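Side-chain contacts in TRAP-T family transporter, DctP (Periplasmic binding) subunit (Sulfitobacter sp. NAS-14.1, PDB 4PF8), which binds beta-D-galacturonate as the periplasmic solute-binding subunit of a TRAP transporter and probably delivers it to the membrane components for uptake: residues E43-M46 and E47-E51; L236-K240 and K241-G245; D263-R266 and K267-E271; E75-L79 and G80-F84. All coordinates share one frame; numbering follows the deposited sequence.

Contact 1. Residues E43-M46 and E47-E51; sequences EAFM and EEVTE
Residues 43-46 and 47-51 form consecutive turns of helix 37-52, joined by i to i+4 backbone bonds such as Val49 N to Phe45 O at 3.0 Å. Phe45 and Val49 lie side by side and point the same way. Val49 CG2 sits over one face of the Phe45 ring in a CH-pi contact, 4.1 Å from the centroid and offset toward the rim. Phe45 CG is anti to the backbone N (chi1 167°), which turns the ring along the helix flank that Val49 shares. Met46, a selenomethionine, bends at chi2 and chi3. The bend brings its CE back to 4.0 Å from Val49 CB and 3.5 Å from Thr50 OG1. Thr50 OG1 bonds to Ile57 O beyond the helix. On the outer side, a water gives a proton to Glu43 OE1 at 2.7 Å and makes a weak bond to Glu47 OE1. It bridges two carboxylates, probably easing the repulsion between them. Glu43 OE2 is held by His63. The helix is the crossover of a beta-alpha-beta unit between strands 26-29 and 59-62. Phe45 packs on Leu236 and Met238 of strand 234-239 and on Ala257 of helix 248-282, while Met46 and Val49 rest on Trp26 of strand 26-29.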
loop_
_atom_site.group_PDB
_atom_site.type_symbol
_atom_site.label_atom_id
_atom_site.label_comp_id
_atom_site.label_asym_id
_atom_site.label_seq_id
_atom_site.Cartn_x
_atom_site.Cartn_y
_atom_site.Cartn_z
ATOM N N GLU A 43 0.118 15.499 6.708
ATOM C CA GLU A 43 0.398 16.827 7.233
ATOM C C GLU A 43 -0.904 17.553 7.554
ATOM O O GLU A 43 -0.971 18.276 8.534
ATOM C CB GLU A 43 1.269 17.632 6.274
ATOM C CG GLU A 43 2.668 17.031 6.107
ATOM C CD GLU A 43 3.727 17.617 7.013
ATOM O OE1 GLU A 43 3.379 18.289 8.019
ATOM O OE2 GLU A 43 4.922 17.395 6.708
ATOM N N ALA A 44 -1.938 17.337 6.740
ATOM C CA ALA A 44 -3.230 17.990 6.956
ATOM C C ALA A 44 -3.859 17.457 8.229
ATOM O O ALA A 44 -4.476 18.218 8.979
ATOM C CB ALA A 44 -4.164 17.778 5.779
ATOM N N PHE A 45 -3.714 16.156 8.448
ATOM C CA PHE A 45 -4.178 15.508 9.669
ATOM C C PHE A 45 -3.533 16.154 10.897
ATOM O O PHE A 45 -4.221 16.598 11.817
ATOM C CB PHE A 45 -3.850 14.006 9.626
ATOM C CG PHE A 45 -3.996 13.315 10.950
ATOM C CD1 PHE A 45 -5.243 13.045 11.472
ATOM C CD2 PHE A 45 -2.876 12.923 11.671
ATOM C CE1 PHE A 45 -5.382 12.415 12.701
ATOM C CE2 PHE A 45 -3.013 12.283 12.894
ATOM C CZ PHE A 45 -4.272 12.040 13.414
HETATM N N MSE A 46 -2.206 16.217 10.896
HETATM C CA MSE A 46 -1.479 16.729 12.052
HETATM C C MSE A 46 -1.793 18.200 12.280
HETATM O O MSE A 46 -1.997 18.636 13.417
HETATM C CB MSE A 46 0.025 16.541 11.838
HETATM C CG MSE A 46 0.866 16.761 13.084
HETATM SE SE MSE A 46 0.443 15.450 14.492
HETATM C CE MSE A 46 -0.472 16.639 15.726
ATOM N N GLU A 47 -1.856 18.971 11.202
ATOM C CA GLU A 47 -2.258 20.382 11.302
ATOM C C GLU A 47 -3.627 20.549 11.939
ATOM O O GLU A 47 -3.831 21.426 12.794
ATOM C CB GLU A 47 -2.288 21.002 9.917
ATOM C CG GLU A 47 -0.944 21.405 9.403
ATOM C CD GLU A 47 -1.051 22.078 8.058
ATOM O OE1 GLU A 47 -0.392 21.587 7.112
ATOM O OE2 GLU A 47 -1.803 23.087 7.959
ATOM N N GLU A 48 -4.579 19.718 11.542
ATOM C CA GLU A 48 -5.929 19.851 12.075
ATOM C C GLU A 48 -5.973 19.501 13.556
ATOM O O GLU A 48 -6.637 20.180 14.325
ATOM C CB GLU A 48 -6.949 19.008 11.302
ATOM C CG GLU A 48 -8.370 19.197 11.839
ATOM C CD GLU A 48 -9.449 18.456 11.059
ATOM O OE1 GLU A 48 -10.518 18.160 11.644
ATOM O OE2 GLU A 48 -9.257 18.186 9.853
ATOM N N VAL A 49 -5.303 18.426 13.944
ATOM C CA VAL A 49 -5.257 18.048 15.350
ATOM C C VAL A 49 -4.662 19.188 16.167
ATOM O O VAL A 49 -5.211 19.562 17.199
ATOM C CB VAL A 49 -4.476 16.731 15.562
ATOM C CG1 VAL A 49 -4.289 16.441 17.071
ATOM C CG2 VAL A 49 -5.209 15.593 14.900
ATOM N N THR A 50 -3.560 19.769 15.712
ATOM C CA THR A 50 -2.949 20.876 16.478
ATOM C C THR A 50 -3.862 22.088 16.564
ATOM O O THR A 50 -3.991 22.724 17.622
ATOM C CB THR A 50 -1.605 21.265 15.863
ATOM O OG1 THR A 50 -0.743 20.131 15.909
ATOM C CG2 THR A 50 -0.961 22.397 16.617
ATOM N N GLU A 51 -4.518 22.410 15.461
ATOM C CA GLU A 51 -5.427 23.548 15.426
ATOM C C GLU A 51 -6.600 23.367 16.390
ATOM O O GLU A 51 -6.922 24.283 17.178
ATOM C CB GLU A 51 -5.949 23.756 13.993
ATOM C CG GLU A 51 -7.102 24.762 13.872
ATOM C CD GLU A 51 -7.689 24.788 12.464
ATOM O OE1 GLU A 51 -8.807 25.329 12.284
ATOM O OE2 GLU A 51 -7.032 24.252 11.533
HETATM O O HOH W 1 2.531 20.773 8.476
#

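Contact 2. Residues L236-K240 and K241-G245; sequences LCMSK and KTFDG
Met238, a selenomethionine, lays its SE against the edge of the Phe243 ring, 3.8 Å from CD1. The selenium lies in the ring plane, 89° off the normal, so this is a Met-aromatic contact made at the rim and not over a face. The two side chains cross at about a right angle. Met238 lies one residue before the end of strand 234-239 and also packs on Val254 of helix 248-282. Ser239 is the N-cap of helix 240-244. Its OG is anti to the backbone N (chi1 168°) and accepts a weak bond of 3.5 Å from Thr242 N. The backbone starts the helix more firmly, with Phe243 N bonded to Ser239 O at 2.9 Å. Thr242 OG1 hydrogen-bonds to Asp83, just before strand 84-88. On the outer side, Lys240 runs extended and bends at chi4 to bring NZ to Asp244 OD2 at 2.7 Å. This salt bridge spans one helical turn and uses the syn lone pair of OD2. A water donates to Asp244 OD1 at 2.6 Å and accepts a weak bond from Lys240 NZ. The chemistry is therefore split. A selenium-aromatic contact lies on the inner face of this short helix, while a direct ion pair with a water beside it joins Lys240 and Asp244 on the outer face. The pairing would probably help keep both groups charged.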
loop_
_atom_site.group_PDB
_atom_site.type_symbol
_atom_site.label_atom_id
_atom_site.label_comp_id
_atom_site.label_asym_id
_atom_site.label_seq_id
_atom_site.Cartn_x
_atom_site.Cartn_y
_atom_site.Cartn_z
ATOM N N LEU A 236 -4.289 5.137 7.457
ATOM C CA LEU A 236 -3.868 6.187 8.375
ATOM C C LEU A 236 -4.252 5.664 9.742
ATOM O O LEU A 236 -5.427 5.393 10.009
ATOM C CB LEU A 236 -4.603 7.513 8.109
ATOM C CG LEU A 236 -4.358 8.563 9.200
ATOM C CD1 LEU A 236 -2.924 9.067 9.236
ATOM C CD2 LEU A 236 -5.340 9.731 9.008
ATOM N N CYS A 237 -3.263 5.469 10.597
ATOM C CA CYS A 237 -3.567 4.900 11.887
ATOM C C CYS A 237 -2.715 5.440 12.988
ATOM O O CYS A 237 -1.697 6.072 12.775
ATOM C CB CYS A 237 -3.382 3.414 11.850
ATOM S SG CYS A 237 -1.750 2.950 11.357
HETATM N N MSE A 238 -3.165 5.138 14.188
HETATM C CA MSE A 238 -2.512 5.604 15.385
HETATM C C MSE A 238 -2.151 4.415 16.215
HETATM O O MSE A 238 -2.835 3.396 16.213
HETATM C CB MSE A 238 -3.488 6.484 16.158
HETATM C CG MSE A 238 -2.941 7.067 17.411
HETATM SE SE MSE A 238 -3.830 8.772 17.754
HETATM C CE MSE A 238 -3.291 9.509 16.168
ATOM N N SER A 239 -1.063 4.535 16.965
ATOM C CA SER A 239 -0.808 3.577 18.014
ATOM C C SER A 239 -1.958 3.559 19.003
ATOM O O SER A 239 -2.360 4.609 19.509
ATOM C CB SER A 239 0.469 3.947 18.764
ATOM O OG SER A 239 0.549 3.161 19.935
ATOM N N LYS A 240 -2.492 2.379 19.293
ATOM C CA LYS A 240 -3.559 2.301 20.280
ATOM C C LYS A 240 -3.093 2.807 21.654
ATOM O O LYS A 240 -3.870 3.413 22.398
ATOM C CB LYS A 240 -4.128 0.875 20.352
ATOM C CG LYS A 240 -5.332 0.726 21.291
ATOM C CD LYS A 240 -5.933 -0.677 21.205
ATOM C CE LYS A 240 -6.623 -1.096 22.504
ATOM N NZ LYS A 240 -7.601 -0.112 23.002
ATOM N N LYS A 241 -1.834 2.562 22.003
ATOM C CA LYS A 241 -1.309 3.089 23.255
ATOM C C LYS A 241 -1.434 4.608 23.284
ATOM O O LYS A 241 -1.889 5.189 24.276
ATOM C CB LYS A 241 0.140 2.658 23.459
ATOM C CG LYS A 241 0.254 1.179 23.707
ATOM C CD LYS A 241 1.662 0.694 23.605
ATOM C CE LYS A 241 1.757 -0.731 24.077
ATOM N NZ LYS A 241 1.512 -0.808 25.541
ATOM N N THR A 242 -1.037 5.262 22.199
ATOM C CA THR A 242 -1.129 6.723 22.155
ATOM C C THR A 242 -2.587 7.165 22.178
ATOM O O THR A 242 -2.976 8.076 22.909
ATOM C CB THR A 242 -0.431 7.296 20.918
ATOM O OG1 THR A 242 0.944 6.892 20.923
ATOM C CG2 THR A 242 -0.508 8.826 20.915
ATOM N N PHE A 243 -3.408 6.498 21.388
ATOM C CA PHE A 243 -4.814 6.884 21.268
ATOM C C PHE A 243 -5.554 6.732 22.601
ATOM O O PHE A 243 -6.347 7.605 22.991
ATOM C CB PHE A 243 -5.468 6.038 20.180
ATOM C CG PHE A 243 -6.879 6.421 19.879
ATOM C CD1 PHE A 243 -7.163 7.465 19.013
ATOM C CD2 PHE A 243 -7.923 5.744 20.472
ATOM C CE1 PHE A 243 -8.476 7.819 18.737
ATOM C CE2 PHE A 243 -9.224 6.088 20.189
ATOM C CZ PHE A 243 -9.495 7.123 19.321
ATOM N N ASP A 244 -5.279 5.636 23.307
ATOM C CA ASP A 244 -5.939 5.360 24.576
ATOM C C ASP A 244 -5.542 6.374 25.653
ATOM O O ASP A 244 -6.256 6.534 26.637
ATOM C CB ASP A 244 -5.638 3.932 25.050
ATOM C CG ASP A 244 -6.430 2.868 24.268
ATOM O OD1 ASP A 244 -7.451 3.219 23.627
ATOM O OD2 ASP A 244 -6.026 1.680 24.291
ATOM N N GLY A 245 -4.431 7.075 25.468
ATOM C CA GLY A 245 -3.995 8.066 26.446
ATOM C C GLY A 245 -4.578 9.442 26.201
ATOM O O GLY A 245 -4.309 10.367 26.941
HETATM O O HOH W 2 -9.526 2.266 22.293
#

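Contact 3. Residues D263-R266 and K267-E271; sequences DLQR and KLWGE
Leu264 and Leu268 meet one turn apart on the long helix 248-282, part of the alpha/beta fold of this family 7 solute-binding protein. Their side chains cross obliquely, with Leu264 CG 3.9 Å from Leu268 CD1. Beneath them Leu268 N bonds to Leu264 O at 2.9 Å. This side of the helix faces helix 37-52, where Leu264 rests on Ala44 and Leu268 on Pro37 and His40. Gln265 and Trp269 fill the buried flank. They point the same way, and the amide and indole planes stand 30° apart. A bend at chi2 (-93°) carries the Gln265 amide toward the indole, while its NE2 is held by Asp142 O. Trp269 also touches Tyr36 and Asn208, and its side chain is about 6 Å from the bound galacturonate. Arg266 leaves the contact and is held elsewhere, by Tyr140 O, by Asp119 in a salt bridge and by Tyr115 in a cation-pi contact. The solvent side is looser. Gly270 N makes a weak bond of 3.3 Å to Arg266 O, and Lys267 is exposed. The Lys267 chain runs out across the helix, bends at its last torsion and sets its NZ 3.8 Å from Leu264 CD1, an ammonium group beside a methyl.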
loop_
_atom_site.group_PDB
_atom_site.type_symbol
_atom_site.label_atom_id
_atom_site.label_comp_id
_atom_site.label_asym_id
_atom_site.label_seq_id
_atom_site.Cartn_x
_atom_site.Cartn_y
_atom_site.Cartn_z
ATOM N N ASP A 263 -10.374 12.084 3.034
ATOM C CA ASP A 263 -11.085 12.723 1.926
ATOM C C ASP A 263 -10.112 13.530 1.069
ATOM O O ASP A 263 -10.152 13.472 -0.174
ATOM C CB ASP A 263 -12.191 13.643 2.429
ATOM C CG ASP A 263 -13.371 12.891 2.993
ATOM O OD1 ASP A 263 -13.523 11.691 2.685
ATOM O OD2 ASP A 263 -14.165 13.522 3.728
ATOM N N LEU A 264 -9.228 14.275 1.731
ATOM C CA LEU A 264 -8.240 15.087 1.032
ATOM C C LEU A 264 -7.276 14.197 0.253
ATOM O O LEU A 264 -7.043 14.425 -0.938
ATOM C CB LEU A 264 -7.458 15.976 2.010
ATOM C CG LEU A 264 -6.257 16.698 1.399
ATOM C CD1 LEU A 264 -6.722 17.707 0.370
ATOM C CD2 LEU A 264 -5.429 17.366 2.470
ATOM N N GLN A 265 -6.729 13.168 0.898
ATOM C CA GLN A 265 -5.746 12.335 0.225
ATOM C C GLN A 265 -6.332 11.690 -1.011
ATOM O O GLN A 265 -5.647 11.573 -2.025
ATOM C CB GLN A 265 -5.193 11.258 1.147
ATOM C CG GLN A 265 -4.043 10.501 0.501
ATOM C CD GLN A 265 -4.451 9.238 -0.242
ATOM O OE1 GLN A 265 -5.607 8.823 -0.221
ATOM N NE2 GLN A 265 -3.483 8.612 -0.902
ATOM N N ARG A 266 -7.573 11.232 -0.916
ATOM C CA ARG A 266 -8.194 10.544 -2.049
ATOM C C ARG A 266 -8.367 11.500 -3.225
ATOM O O ARG A 266 -8.191 11.104 -4.398
ATOM C CB ARG A 266 -9.525 9.924 -1.633
ATOM C CG ARG A 266 -9.354 8.725 -0.718
ATOM C CD ARG A 266 -10.698 8.222 -0.250
ATOM N NE ARG A 266 -10.585 7.022 0.571
ATOM C CZ ARG A 266 -11.619 6.321 0.997
ATOM N NH1 ARG A 266 -11.415 5.252 1.749
ATOM N NH2 ARG A 266 -12.877 6.687 0.692
ATOM N N LYS A 267 -8.679 12.757 -2.925
ATOM C CA LYS A 267 -8.835 13.764 -3.973
ATOM C C LYS A 267 -7.467 14.037 -4.612
ATOM O O LYS A 267 -7.344 14.070 -5.838
ATOM C CB LYS A 267 -9.489 15.040 -3.409
ATOM C CG LYS A 267 -9.150 16.341 -4.129
ATOM C CD LYS A 267 -9.541 17.555 -3.267
ATOM C CE LYS A 267 -8.893 18.850 -3.765
ATOM N NZ LYS A 267 -7.689 19.243 -2.948
ATOM N N LEU A 268 -6.439 14.162 -3.786
ATOM C CA LEU A 268 -5.100 14.415 -4.292
ATOM C C LEU A 268 -4.606 13.225 -5.092
ATOM O O LEU A 268 -3.888 13.393 -6.089
ATOM C CB LEU A 268 -4.131 14.690 -3.152
ATOM C CG LEU A 268 -4.380 15.984 -2.367
ATOM C CD1 LEU A 268 -3.410 16.114 -1.213
ATOM C CD2 LEU A 268 -4.303 17.212 -3.256
ATOM N N TRP A 269 -4.957 12.023 -4.652
ATOM C CA TRP A 269 -4.512 10.806 -5.348
ATOM C C TRP A 269 -4.959 10.783 -6.815
ATOM O O TRP A 269 -4.151 10.536 -7.702
ATOM C CB TRP A 269 -5.005 9.540 -4.642
ATOM C CG TRP A 269 -4.449 8.354 -5.335
ATOM C CD1 TRP A 269 -5.070 7.587 -6.269
ATOM C CD2 TRP A 269 -3.122 7.865 -5.222
ATOM N NE1 TRP A 269 -4.203 6.623 -6.741
ATOM C CE2 TRP A 269 -3.010 6.757 -6.086
ATOM C CE3 TRP A 269 -2.027 8.240 -4.450
ATOM C CZ2 TRP A 269 -1.833 6.042 -6.228
ATOM C CZ3 TRP A 269 -0.867 7.498 -4.556
ATOM C CH2 TRP A 269 -0.774 6.430 -5.456
ATOM N N GLY A 270 -6.229 11.065 -7.082
ATOM C CA GLY A 270 -6.716 11.065 -8.459
ATOM C C GLY A 270 -5.901 11.978 -9.367
ATOM O O GLY A 270 -5.451 11.590 -10.461
ATOM N N GLU A 271 -5.679 13.196 -8.884
ATOM C CA GLU A 271 -4.903 14.197 -9.603
ATOM C C GLU A 271 -3.460 13.716 -9.840
ATOM O O GLU A 271 -2.939 13.798 -10.963
ATOM C CB GLU A 271 -4.975 15.481 -8.778
ATOM C CG GLU A 271 -3.879 16.500 -8.833
ATOM C CD GLU A 271 -4.168 17.605 -7.800
ATOM O OE1 GLU A 271 -3.267 18.014 -7.028
ATOM O OE2 GLU A 271 -5.342 18.031 -7.739
#

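Contact 4. Residues E75-L79 and G80-F84; sequences EQLRL and GIMDF
Gln76 O takes bonds from Ile81 N at 2.9 Å and from Met82 N at 3.3 Å, both arriving from the same face of its carbonyl plane. The Met82 donor stands well above that plane, 73° out of it. Gly80, with a positive phi of 86°, leaves the helical conformation in a Schellman motif. Its N bonds to Leu77 O at 3.1 Å. The reversal sets side chains of the loop against the last turn. Ile81 CD1 lies 3.8 Å from Leu79 CD1, with the two chains side by side. Gln76 crosses Ile81 at about a right angle, and its OE1 is 3.3 Å from CE of the selenomethionine Met82. Two successive kinks in the Met82 chain bring that methyl up to the amide. Leu77 CA makes a CA-H...O contact of 3.5 Å with Met82 O, a buried carbonyl with no hydrogen-bond partner. Leu77 CD1 lies 3.6 Å from Phe84 CA. In the second shell, Leu67 O holds Gln76 NE2. The loop leads into strand 84-88 of the five-stranded sheet. Asp83 bonds to strands 26-29 and 234-239 on its two sides, Phe84 packs on helix 37-52, and Leu77 leans on strand 135-141.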
loop_
_atom_site.group_PDB
_atom_site.type_symbol
_atom_site.label_atom_id
_atom_site.label_comp_id
_atom_site.label_asym_id
_atom_site.label_seq_id
_atom_site.Cartn_x
_atom_site.Cartn_y
_atom_site.Cartn_z
ATOM N N GLU A 75 5.854 -2.270 13.563
ATOM C CA GLU A 75 6.202 -2.780 14.890
ATOM C C GLU A 75 6.354 -1.622 15.892
ATOM O O GLU A 75 5.874 -1.696 17.032
ATOM C CB GLU A 75 7.493 -3.594 14.818
ATOM C CG GLU A 75 7.965 -4.127 16.163
ATOM C CD GLU A 75 7.179 -5.345 16.628
ATOM O OE1 GLU A 75 6.203 -5.748 15.935
ATOM O OE2 GLU A 75 7.550 -5.902 17.695
ATOM N N GLN A 76 7.021 -0.551 15.474
ATOM C CA GLN A 76 7.158 0.612 16.358
ATOM C C GLN A 76 5.799 1.154 16.768
ATOM O O GLN A 76 5.595 1.555 17.913
ATOM C CB GLN A 76 7.929 1.735 15.682
ATOM C CG GLN A 76 9.393 1.448 15.425
ATOM C CD GLN A 76 10.045 2.605 14.707
ATOM O OE1 GLN A 76 9.870 3.765 15.099
ATOM N NE2 GLN A 76 10.788 2.311 13.651
ATOM N N LEU A 77 4.870 1.224 15.823
ATOM C CA LEU A 77 3.565 1.804 16.105
ATOM C C LEU A 77 2.792 0.943 17.091
ATOM O O LEU A 77 2.179 1.451 18.036
ATOM C CB LEU A 77 2.781 2.003 14.798
ATOM C CG LEU A 77 1.488 2.792 15.047
ATOM C CD1 LEU A 77 1.372 4.032 14.163
ATOM C CD2 LEU A 77 0.290 1.880 14.891
ATOM N N ARG A 78 2.850 -0.373 16.920
ATOM C CA ARG A 78 2.185 -1.286 17.831
ATOM C C ARG A 78 2.750 -1.156 19.236
ATOM O O ARG A 78 2.023 -1.290 20.217
ATOM C CB ARG A 78 2.323 -2.738 17.356
ATOM C CG ARG A 78 1.621 -3.014 16.066
ATOM C CD ARG A 78 1.861 -4.441 15.616
ATOM N NE ARG A 78 1.286 -5.374 16.571
ATOM C CZ ARG A 78 1.685 -6.629 16.723
ATOM N NH1 ARG A 78 2.675 -7.108 15.977
ATOM N NH2 ARG A 78 1.089 -7.399 17.617
ATOM N N LEU A 79 4.047 -0.885 19.331
ATOM C CA LEU A 79 4.710 -0.761 20.623
ATOM C C LEU A 79 4.533 0.611 21.259
ATOM O O LEU A 79 4.898 0.799 22.420
ATOM C CB LEU A 79 6.198 -1.030 20.459
ATOM C CG LEU A 79 6.619 -2.446 20.086
ATOM C CD1 LEU A 79 8.110 -2.419 19.782
ATOM C CD2 LEU A 79 6.304 -3.441 21.191
ATOM N N GLY A 80 3.994 1.576 20.515
ATOM C CA GLY A 80 3.816 2.924 21.020
ATOM C C GLY A 80 5.003 3.838 20.881
ATOM O O GLY A 80 4.991 4.945 21.411
ATOM N N ILE A 81 6.014 3.374 20.149
ATOM C CA ILE A 81 7.237 4.107 19.858
ATOM C C ILE A 81 7.001 5.137 18.765
ATOM O O ILE A 81 7.666 6.171 18.721
ATOM C CB ILE A 81 8.330 3.104 19.339
ATOM C CG1 ILE A 81 8.760 2.177 20.467
ATOM C CG2 ILE A 81 9.541 3.841 18.797
ATOM C CD1 ILE A 81 9.647 1.057 20.001
HETATM N N MSE A 82 6.080 4.810 17.859
HETATM C CA MSE A 82 5.648 5.685 16.781
HETATM C C MSE A 82 4.193 5.997 17.077
HETATM O O MSE A 82 3.449 5.088 17.430
HETATM C CB MSE A 82 5.721 4.962 15.433
HETATM C CG MSE A 82 5.341 5.825 14.275
HETATM SE SE MSE A 82 6.769 7.075 13.880
HETATM C CE MSE A 82 8.029 5.749 13.275
ATOM N N ASP A 83 3.771 7.256 16.962
ATOM C CA ASP A 83 2.393 7.581 17.328
ATOM C C ASP A 83 1.374 7.401 16.225
ATOM O O ASP A 83 0.255 6.992 16.483
ATOM C CB ASP A 83 2.320 9.016 17.842
ATOM C CG ASP A 83 3.212 9.214 19.036
ATOM O OD1 ASP A 83 2.883 8.638 20.098
ATOM O OD2 ASP A 83 4.276 9.874 18.894
ATOM N N PHE A 84 1.755 7.752 15.010
ATOM C CA PHE A 84 0.857 7.589 13.867
ATOM C C PHE A 84 1.629 7.311 12.600
ATOM O O PHE A 84 2.843 7.457 12.541
ATOM C CB PHE A 84 -0.099 8.790 13.710
ATOM C CG PHE A 84 0.547 10.096 13.302
ATOM C CD1 PHE A 84 1.308 10.843 14.198
ATOM C CD2 PHE A 84 0.324 10.618 12.037
ATOM C CE1 PHE A 84 1.879 12.058 13.827
ATOM C CE2 PHE A 84 0.885 11.843 11.664
ATOM C CZ PHE A 84 1.661 12.560 12.576
#

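How the contacts relate
From the N terminus, contact 1 comes first, within helix 37-52 between strands 26-29 and 59-62. Contact 4 follows and closes the turn from helix 70-79 into strand 84-88. Much later, contact 2 closes the turn from strand 234-239 into helix 240-244, and contact 3 lies on helix 248-282. All four are local and in series; none nest or cross. In space, contacts 2 and 4 are neighbours, their centres about 8 Å apart, where strand 234-239 runs antiparallel beside the start of strand 84-88. Contact 1 touches the other three and so joins the sheet to helix 248-282. Contact 3 reaches neither contact 2 nor contact 4, and extends toward the galacturonate pocket.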